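Local coordinates for paraflagellar rod component (Trypanosoma cruzi, PDB 6XYB), which is of unknown function but is a conserved kinetoplastid-specific protein that binds metal ions, including magnesium, at residues 26-37 / 80-91. Residues are numbered along the deposited sequence; the frame is centred on the assembly and turned at random. Where two conformers were deposited one is given.
Sequences REETVKLLEQRI and VFLTIIEGLEGE
Leu33 packs against Gly87 where helices 27-36 and 74-90 run roughly antiparallel; the axes of their contacting parts, 27-36 and 80-90, approach to 9.9 Å at 145°. Its CD2 lies 4.2 Å from Gly87 CA and also borders the backbone of Ile84; Gly87 has no side chain at the crossing, and the leucine methyl packs directly on its backbone. The other branch, CD1, meets Leu88 CD2, the two side chains crossing at about a right angle. That same Leu88 CD2 takes Thr29 CG2 at 3.6 Å, and one turn beyond Leu33 the buried row continues with Ile37, whose CD1 rests 3.9 Å from Ile84 CG1.

Toward solvent the contact turns polar. Glu91 bends about its CB-CG bond (chi2 -74°) and brings OE1 to Thr29 OG1 at 2.6 Å; the threonine hydroxyl donates to the anti lone pair. Arg26, at the N-cap position, grips the same oxygen side-on with NE and NH2, the shorter bond being NH2 to OE1 at 2.8 Å. Guanidinium and carboxylate are nearly coplanar, 11° apart, and the CB of Glu28 covers one guanidinium face. Three donors thus converge on OE1, which should stabilise the carboxylate charge, whereas OE2 has a weak bond from Arg26 NH2 and the CD1 methyl of Leu32 alongside it at 3.6 Å. At the other end of the outer side, Arg36 NH1 hydrogen-bonds to the backbone O of Ser2 of the second subunit.

Beneath the pair runs the antiparallel sheet: Leu33 reaches Met20 and Ile37 reaches Ile18 on strand 17-21, while Leu88 settles on Leu7 and Val9 of strand 6-13, so both helices lie side by side on one face of the sheet.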
ATOM      1  N   ARG C  26     -22.753   7.419   2.959  1.00 22.77           N
ATOM      2  CA  ARG C  26     -24.212   7.409   2.982  1.00 25.00           C
ATOM      3  C   ARG C  26     -24.775   5.984   2.919  1.00 24.15           C
ATOM      4  O   ARG C  26     -24.109   5.076   2.364  1.00 24.02           O
ATOM      5  CB  ARG C  26     -24.760   8.324   1.885  1.00 26.48           C
ATOM      6  CG  ARG C  26     -24.661   7.745   0.497  1.00 25.98           C
ATOM      7  CD  ARG C  26     -25.272   8.634  -0.515  1.00 27.39           C
ATOM      8  NE  ARG C  26     -25.078   8.012  -1.814  1.00 29.85           N
ATOM      9  CZ  ARG C  26     -25.879   8.209  -2.867  1.00 28.24           C
ATOM     10  NH1 ARG C  26     -26.946   8.965  -2.741  1.00 28.95           N
ATOM     11  NH2 ARG C  26     -25.605   7.632  -4.027  1.00 28.12           N
ATOM     12  N   GLU C  27     -25.997   5.790   3.446  1.00 24.11           N
ATOM     13  CA  GLU C  27     -26.562   4.417   3.496  1.00 26.90           C
ATOM     14  C   GLU C  27     -26.736   3.895   2.059  1.00 23.65           C
ATOM     15  O   GLU C  27     -26.656   2.676   1.839  1.00 25.61           O
ATOM     16  CB  GLU C  27     -27.805   4.420   4.371  1.00 33.44           C
ATOM     17  CG  GLU C  27     -28.089   3.012   4.895  1.00 53.57           C
ATOM     18  CD  GLU C  27     -29.092   2.865   6.029  1.00 64.52           C
ATOM     19  OE1 GLU C  27     -29.417   3.891   6.651  1.00 65.43           O
ATOM     20  OE2 GLU C  27     -29.546   1.716   6.291  1.00 55.06           O
ATOM     21  N   GLU C  28     -27.073   4.776   1.122  1.00 23.98           N
ATOM     22  CA  GLU C  28     -27.298   4.353  -0.282  1.00 25.89           C
ATOM     23  C   GLU C  28     -26.019   3.641  -0.768  1.00 25.84           C
ATOM     24  O   GLU C  28     -26.126   2.701  -1.564  1.00 26.28           O
ATOM     25  CB  GLU C  28     -27.773   5.573  -1.092  1.00 32.53           C
ATOM     26  CG  GLU C  28     -29.134   6.178  -0.652  1.00 34.56           C
ATOM     27  CD  GLU C  28     -29.110   7.136   0.541  1.00 36.86           C
ATOM     28  OE1 GLU C  28     -28.075   7.243   1.228  1.00 33.44           O
ATOM     29  OE2 GLU C  28     -30.086   7.863   0.788  1.00 37.94           O
ATOM     30  N   THR C  29     -24.822   4.127  -0.365  1.00 19.71           N
ATOM     31  CA  THR C  29     -23.557   3.565  -0.854  1.00 20.74           C
ATOM     32  C   THR C  29     -23.328   2.179  -0.220  1.00 19.10           C
ATOM     33  O   THR C  29     -22.867   1.235  -0.916  1.00 22.71           O
ATOM     34  CB  THR C  29     -22.412   4.508  -0.493  1.00 19.93           C
ATOM     35  OG1 THR C  29     -22.619   5.727  -1.193  1.00 21.80           O
ATOM     36  CG2 THR C  29     -21.071   3.915  -0.839  1.00 22.61           C
ATOM     37  N   VAL C  30     -23.660   2.079   1.067  1.00 19.41           N
ATOM     38  CA  VAL C  30     -23.539   0.817   1.824  1.00 19.53           C
ATOM     39  C   VAL C  30     -24.416  -0.218   1.097  1.00 19.81           C
ATOM     40  O   VAL C  30     -24.004  -1.361   0.903  1.00 22.61           O
ATOM     41  CB  VAL C  30     -23.903   1.064   3.292  1.00 19.61           C
ATOM     42  CG1 VAL C  30     -23.927  -0.252   4.060  1.00 25.27           C
ATOM     43  CG2 VAL C  30     -22.943   2.081   3.958  1.00 23.13           C
ATOM     44  N   LYS C  31     -25.651   0.161   0.815  1.00 23.26           N
ATOM     45  CA  LYS C  31     -26.646  -0.740   0.169  1.00 24.74           C
ATOM     46  C   LYS C  31     -26.140  -1.175  -1.213  1.00 23.61           C
ATOM     47  O   LYS C  31     -26.268  -2.341  -1.548  1.00 27.92           O
ATOM     48  CB  LYS C  31     -28.023  -0.085   0.088  1.00 27.13           C
ATOM     49  CG  LYS C  31     -28.744   0.009   1.426  1.00 33.68           C
ATOM     50  CD  LYS C  31     -28.801  -1.274   2.272  1.00 40.15           C
ATOM     51  CE  LYS C  31     -29.458  -1.075   3.621  1.00 59.25           C
ATOM     52  NZ  LYS C  31     -30.610  -0.163   3.510  1.00 68.52           N
ATOM     53  N   LEU C  32     -25.486  -0.281  -1.965  1.00 23.81           N
ATOM     54  CA  LEU C  32     -24.960  -0.658  -3.285  1.00 22.51           C
ATOM     55  C   LEU C  32     -23.850  -1.698  -3.071  1.00 24.66           C
ATOM     56  O   LEU C  32     -23.776  -2.686  -3.799  1.00 28.29           O
ATOM     57  CB  LEU C  32     -24.423   0.608  -3.961  1.00 27.75           C
ATOM     58  CG  LEU C  32     -23.824   0.459  -5.351  1.00 33.01           C
ATOM     59  CD1 LEU C  32     -24.074   1.732  -6.157  1.00 52.24           C
ATOM     60  CD2 LEU C  32     -22.338   0.151  -5.308  1.00 44.13           C
ATOM     61  N   LEU C  33     -22.970  -1.471  -2.114  1.00 24.83           N
ATOM     62  CA  LEU C  33     -21.902  -2.460  -1.841  1.00 21.90           C
ATOM     63  C   LEU C  33     -22.441  -3.794  -1.320  1.00 27.94           C
ATOM     64  O   LEU C  33     -21.885  -4.843  -1.705  1.00 25.14           O
ATOM     65  CB  LEU C  33     -20.879  -1.909  -0.876  1.00 20.23           C
ATOM     66  CG  LEU C  33     -20.044  -0.763  -1.415  1.00 24.03           C
ATOM     67  CD1 LEU C  33     -19.130  -0.296  -0.325  1.00 31.21           C
ATOM     68  CD2 LEU C  33     -19.262  -1.218  -2.623  1.00 25.61           C
ATOM     69  N   GLU C  34     -23.500  -3.762  -0.521  1.00 29.19           N
ATOM     70  CA  GLU C  34     -24.197  -4.973  -0.018  1.00 31.27           C
ATOM     71  C   GLU C  34     -24.501  -5.876  -1.209  1.00 29.89           C
ATOM     72  O   GLU C  34     -24.293  -7.072  -1.093  1.00 40.25           O
ATOM     73  CB  GLU C  34     -25.483  -4.598   0.714  1.00 33.29           C
ATOM     74  CG  GLU C  34     -25.550  -5.105   2.119  1.00 37.74           C
ATOM     75  CD  GLU C  34     -26.637  -4.356   2.865  1.00 38.83           C
ATOM     76  OE1 GLU C  34     -27.783  -4.167   2.293  1.00 43.12           O
ATOM     77  OE2 GLU C  34     -26.318  -3.918   3.964  1.00 47.66           O
ATOM     78  N   GLN C  35     -25.017  -5.310  -2.305  1.00 29.15           N
ATOM     79  CA  GLN C  35     -25.482  -6.063  -3.492  1.00 34.04           C
ATOM     80  C   GLN C  35     -24.279  -6.541  -4.306  1.00 37.27           C
ATOM     81  O   GLN C  35     -24.353  -7.626  -4.873  1.00 49.13           O
ATOM     82  CB  GLN C  35     -26.405  -5.187  -4.338  1.00 39.60           C
ATOM     83  CG  GLN C  35     -27.629  -4.682  -3.579  1.00 44.02           C
ATOM     84  CD  GLN C  35     -28.260  -3.454  -4.198  1.00 59.09           C
ATOM     85  OE1 GLN C  35     -27.704  -2.823  -5.100  1.00 78.88           O
ATOM     86  NE2 GLN C  35     -29.445  -3.102  -3.712  1.00 78.65           N
ATOM     87  N   ARG C  36     -23.222  -5.731  -4.398  1.00 28.50           N
ATOM     88  CA  ARG C  36     -22.061  -5.996  -5.303  1.00 33.98           C
ATOM     89  C   ARG C  36     -21.110  -7.051  -4.718  1.00 29.33           C
ATOM     90  O   ARG C  36     -20.546  -7.833  -5.493  1.00 33.18           O
ATOM     91  CB  ARG C  36     -21.289  -4.717  -5.640  1.00 33.62           C
ATOM     92  CG  ARG C  36     -22.160  -3.631  -6.243  1.00 44.67           C
ATOM     93  CD  ARG C  36     -22.285  -3.650  -7.741  1.00 46.02           C
ATOM     94  NE  ARG C  36     -22.675  -2.323  -8.190  1.00 65.67           N
ATOM     95  CZ  ARG C  36     -22.699  -1.932  -9.457  1.00 77.11           C
ATOM     96  NH1 ARG C  36     -22.341  -2.774 -10.414  1.00 88.73           N
ATOM     97  NH2 ARG C  36     -23.077  -0.697  -9.766  1.00 82.69           N
ATOM     98  N   ILE C  37     -20.859  -7.037  -3.412  1.00 31.17           N
ATOM     99  CA  ILE C  37     -19.757  -7.835  -2.802  1.00 33.54           C
ATOM    100  C   ILE C  37     -20.068  -9.318  -2.962  1.00 39.16           C
ATOM    101  O   ILE C  37     -19.311  -9.990  -3.662  1.00 48.69           O
ATOM    102  CB  ILE C  37     -19.440  -7.400  -1.357  1.00 31.78           C
ATOM    103  CG1 ILE C  37     -18.804  -6.010  -1.394  1.00 28.14           C
ATOM    104  CG2 ILE C  37     -18.515  -8.397  -0.653  1.00 30.28           C
ATOM    105  CD1 ILE C  37     -18.658  -5.354  -0.084  1.00 30.04           C
ATOM    106  N   VAL C  80     -13.054  -9.317  -4.088  1.00 20.71           N
ATOM    107  CA  VAL C  80     -13.759  -8.453  -3.089  1.00 20.10           C
ATOM    108  C   VAL C  80     -13.156  -7.053  -3.146  1.00 19.15           C
ATOM    109  O   VAL C  80     -13.876  -6.029  -3.172  1.00 19.16           O
ATOM    110  CB  VAL C  80     -13.618  -9.019  -1.679  1.00 20.72           C
ATOM    111  CG1 VAL C  80     -14.075  -8.013  -0.647  1.00 24.34           C
ATOM    112  CG2 VAL C  80     -14.380 -10.338  -1.539  1.00 25.16           C
ATOM    113  N   PHE C  81     -11.848  -6.977  -3.180  1.00 18.07           N
ATOM    114  CA  PHE C  81     -11.226  -5.616  -3.192  1.00 17.77           C
ATOM    115  C   PHE C  81     -11.649  -4.886  -4.470  1.00 17.86           C
ATOM    116  O   PHE C  81     -11.989  -3.679  -4.391  1.00 17.43           O
ATOM    117  CB  PHE C  81      -9.698  -5.676  -3.202  1.00 17.43           C
ATOM    118  CG  PHE C  81      -9.113  -6.372  -2.000  1.00 18.51           C
ATOM    119  CD1 PHE C  81      -9.709  -6.285  -0.760  1.00 21.57           C
ATOM    120  CD2 PHE C  81      -7.926  -7.085  -2.096  1.00 21.04           C
ATOM    121  CE1 PHE C  81      -9.139  -6.928   0.334  1.00 22.13           C
ATOM    122  CE2 PHE C  81      -7.352  -7.704  -1.000  1.00 22.57           C
ATOM    123  CZ  PHE C  81      -7.999  -7.683   0.205  1.00 21.82           C
ATOM    124  N   LEU C  82     -11.536  -5.544  -5.650  1.00 18.76           N
ATOM    125  CA  LEU C  82     -11.937  -4.859  -6.902  1.00 21.49           C
ATOM    126  C   LEU C  82     -13.391  -4.373  -6.857  1.00 21.92           C
ATOM    127  O   LEU C  82     -13.708  -3.258  -7.326  1.00 22.24           O
ATOM    128  CB  LEU C  82     -11.747  -5.772  -8.125  1.00 25.34           C
ATOM    129  CG  LEU C  82     -10.555  -5.454  -8.999  1.00 31.59           C
ATOM    130  CD1 LEU C  82     -10.680  -6.169 -10.336  1.00 29.19           C
ATOM    131  CD2 LEU C  82     -10.324  -3.962  -9.182  1.00 26.34           C
ATOM    132  N   THR C  83     -14.297  -5.206  -6.355  1.00 21.84           N
ATOM    133  CA  THR C  83     -15.738  -4.828  -6.384  0.50 22.67           C
ATOM    134  C   THR C  83     -15.963  -3.644  -5.418  1.00 19.51           C
ATOM    135  O   THR C  83     -16.726  -2.763  -5.758  1.00 22.84           O
ATOM    136  CB  THR C  83     -16.714  -5.999  -6.160  0.50 26.83           C
ATOM    137  OG1 THR C  83     -16.690  -6.452  -4.801  0.50 30.06           O
ATOM    138  CG2 THR C  83     -16.480  -7.182  -7.078  0.50 30.87           C
ATOM    139  N   ILE C  84     -15.275  -3.617  -4.272  1.00 18.84           N
ATOM    140  CA  ILE C  84     -15.359  -2.454  -3.341  1.00 19.21           C
ATOM    141  C   ILE C  84     -14.853  -1.210  -4.072  1.00 18.12           C
ATOM    142  O   ILE C  84     -15.482  -0.154  -3.978  1.00 19.71           O
ATOM    143  CB  ILE C  84     -14.613  -2.714  -2.019  1.00 19.38           C
ATOM    144  CG1 ILE C  84     -15.249  -3.873  -1.230  1.00 21.78           C
ATOM    145  CG2 ILE C  84     -14.428  -1.400  -1.236  1.00 18.62           C
ATOM    146  CD1 ILE C  84     -14.365  -4.363  -0.114  1.00 22.82           C
ATOM    147  N   ILE C  85     -13.685  -1.325  -4.692  1.00 17.23           N
ATOM    148  CA  ILE C  85     -13.084  -0.109  -5.335  1.00 18.27           C
ATOM    149  C   ILE C  85     -14.034   0.374  -6.439  1.00 18.08           C
ATOM    150  O   ILE C  85     -14.268   1.562  -6.568  1.00 19.50           O
ATOM    151  CB  ILE C  85     -11.691  -0.406  -5.888  1.00 17.59           C
ATOM    152  CG1 ILE C  85     -10.732  -0.722  -4.727  1.00 16.50           C
ATOM    153  CG2 ILE C  85     -11.197   0.703  -6.819  1.00 19.41           C
ATOM    154  CD1 ILE C  85      -9.529  -1.525  -5.117  1.00 16.36           C
ATOM    155  N   GLU C  86     -14.492  -0.534  -7.275  1.00 19.70           N
ATOM    156  CA  GLU C  86     -15.350  -0.195  -8.430  1.00 21.01           C
ATOM    157  C   GLU C  86     -16.653   0.441  -7.930  1.00 23.62           C
ATOM    158  O   GLU C  86     -17.093   1.496  -8.420  1.00 23.29           O
ATOM    159  CB  GLU C  86     -15.599  -1.458  -9.275  1.00 25.11           C
ATOM    160  CG  GLU C  86     -14.415  -1.771 -10.138  1.00 32.31           C
ATOM    161  CD  GLU C  86     -14.670  -2.745 -11.245  1.00 42.60           C
ATOM    162  OE1 GLU C  86     -15.730  -3.421 -11.163  1.00 52.22           O
ATOM    163  OE2 GLU C  86     -13.828  -2.761 -12.203  1.00 42.63           O
ATOM    164  N   GLY C  87     -17.206  -0.139  -6.905  1.00 20.80           N
ATOM    165  CA  GLY C  87     -18.481   0.367  -6.398  1.00 20.51           C
ATOM    166  C   GLY C  87     -18.358   1.755  -5.792  1.00 20.06           C
ATOM    167  O   GLY C  87     -19.182   2.646  -6.037  1.00 23.24           O
ATOM    168  N   LEU C  88     -17.314   1.951  -4.991  1.00 19.12           N
ATOM    169  CA  LEU C  88     -17.049   3.266  -4.395  1.00 19.37           C
ATOM    170  C   LEU C  88     -16.674   4.279  -5.470  1.00 17.40           C
ATOM    171  O   LEU C  88     -17.059   5.471  -5.276  1.00 20.36           O
ATOM    172  CB  LEU C  88     -16.014   3.114  -3.301  1.00 19.19           C
ATOM    173  CG  LEU C  88     -16.503   2.414  -2.047  1.00 17.99           C
ATOM    174  CD1 LEU C  88     -15.318   2.141  -1.116  1.00 16.94           C
ATOM    175  CD2 LEU C  88     -17.537   3.267  -1.365  1.00 17.18           C
ATOM    176  N   GLU C  89     -15.984   3.883  -6.547  1.00 19.84           N
ATOM    177  CA  GLU C  89     -15.567   4.869  -7.574  1.00 22.33           C
ATOM    178  C   GLU C  89     -16.867   5.453  -8.158  1.00 25.50           C
ATOM    179  O   GLU C  89     -16.952   6.688  -8.290  1.00 26.78           O
ATOM    180  CB  GLU C  89     -14.609   4.258  -8.599  1.00 26.69           C
ATOM    181  CG  GLU C  89     -13.929   5.321  -9.452  1.00 31.08           C
ATOM    182  CD  GLU C  89     -13.056   4.895 -10.621  1.00 40.34           C
ATOM    183  OE1 GLU C  89     -13.015   3.676 -11.004  1.00 41.29           O
ATOM    184  OE2 GLU C  89     -12.378   5.809 -11.141  1.00 41.67           O
ATOM    185  N   GLY C  90     -17.864   4.610  -8.445  1.00 22.80           N
ATOM    186  CA  GLY C  90     -19.139   5.071  -9.037  1.00 23.48           C
ATOM    187  C   GLY C  90     -19.888   6.013  -8.107  1.00 25.69           C
ATOM    188  O   GLY C  90     -20.669   6.847  -8.613  1.00 34.89           O
ATOM    189  N   GLU C  91     -19.662   5.881  -6.791  1.00 26.28           N
ATOM    190  CA  GLU C  91     -20.281   6.712  -5.730  1.00 25.82           C
ATOM    191  C   GLU C  91     -19.430   7.940  -5.378  1.00 25.18           C
ATOM    192  O   GLU C  91     -19.803   8.588  -4.424  1.00 26.12           O
ATOM    193  CB  GLU C  91     -20.487   5.819  -4.500  1.00 27.51           C
ATOM    194  CG  GLU C  91     -21.583   4.800  -4.746  1.00 26.32           C
ATOM    195  CD  GLU C  91     -22.998   5.392  -4.715  1.00 30.36           C
ATOM    196  OE1 GLU C  91     -23.450   5.929  -3.648  1.00 29.14           O
ATOM    197  OE2 GLU C  91     -23.649   5.313  -5.753  1.00 39.63           O
TER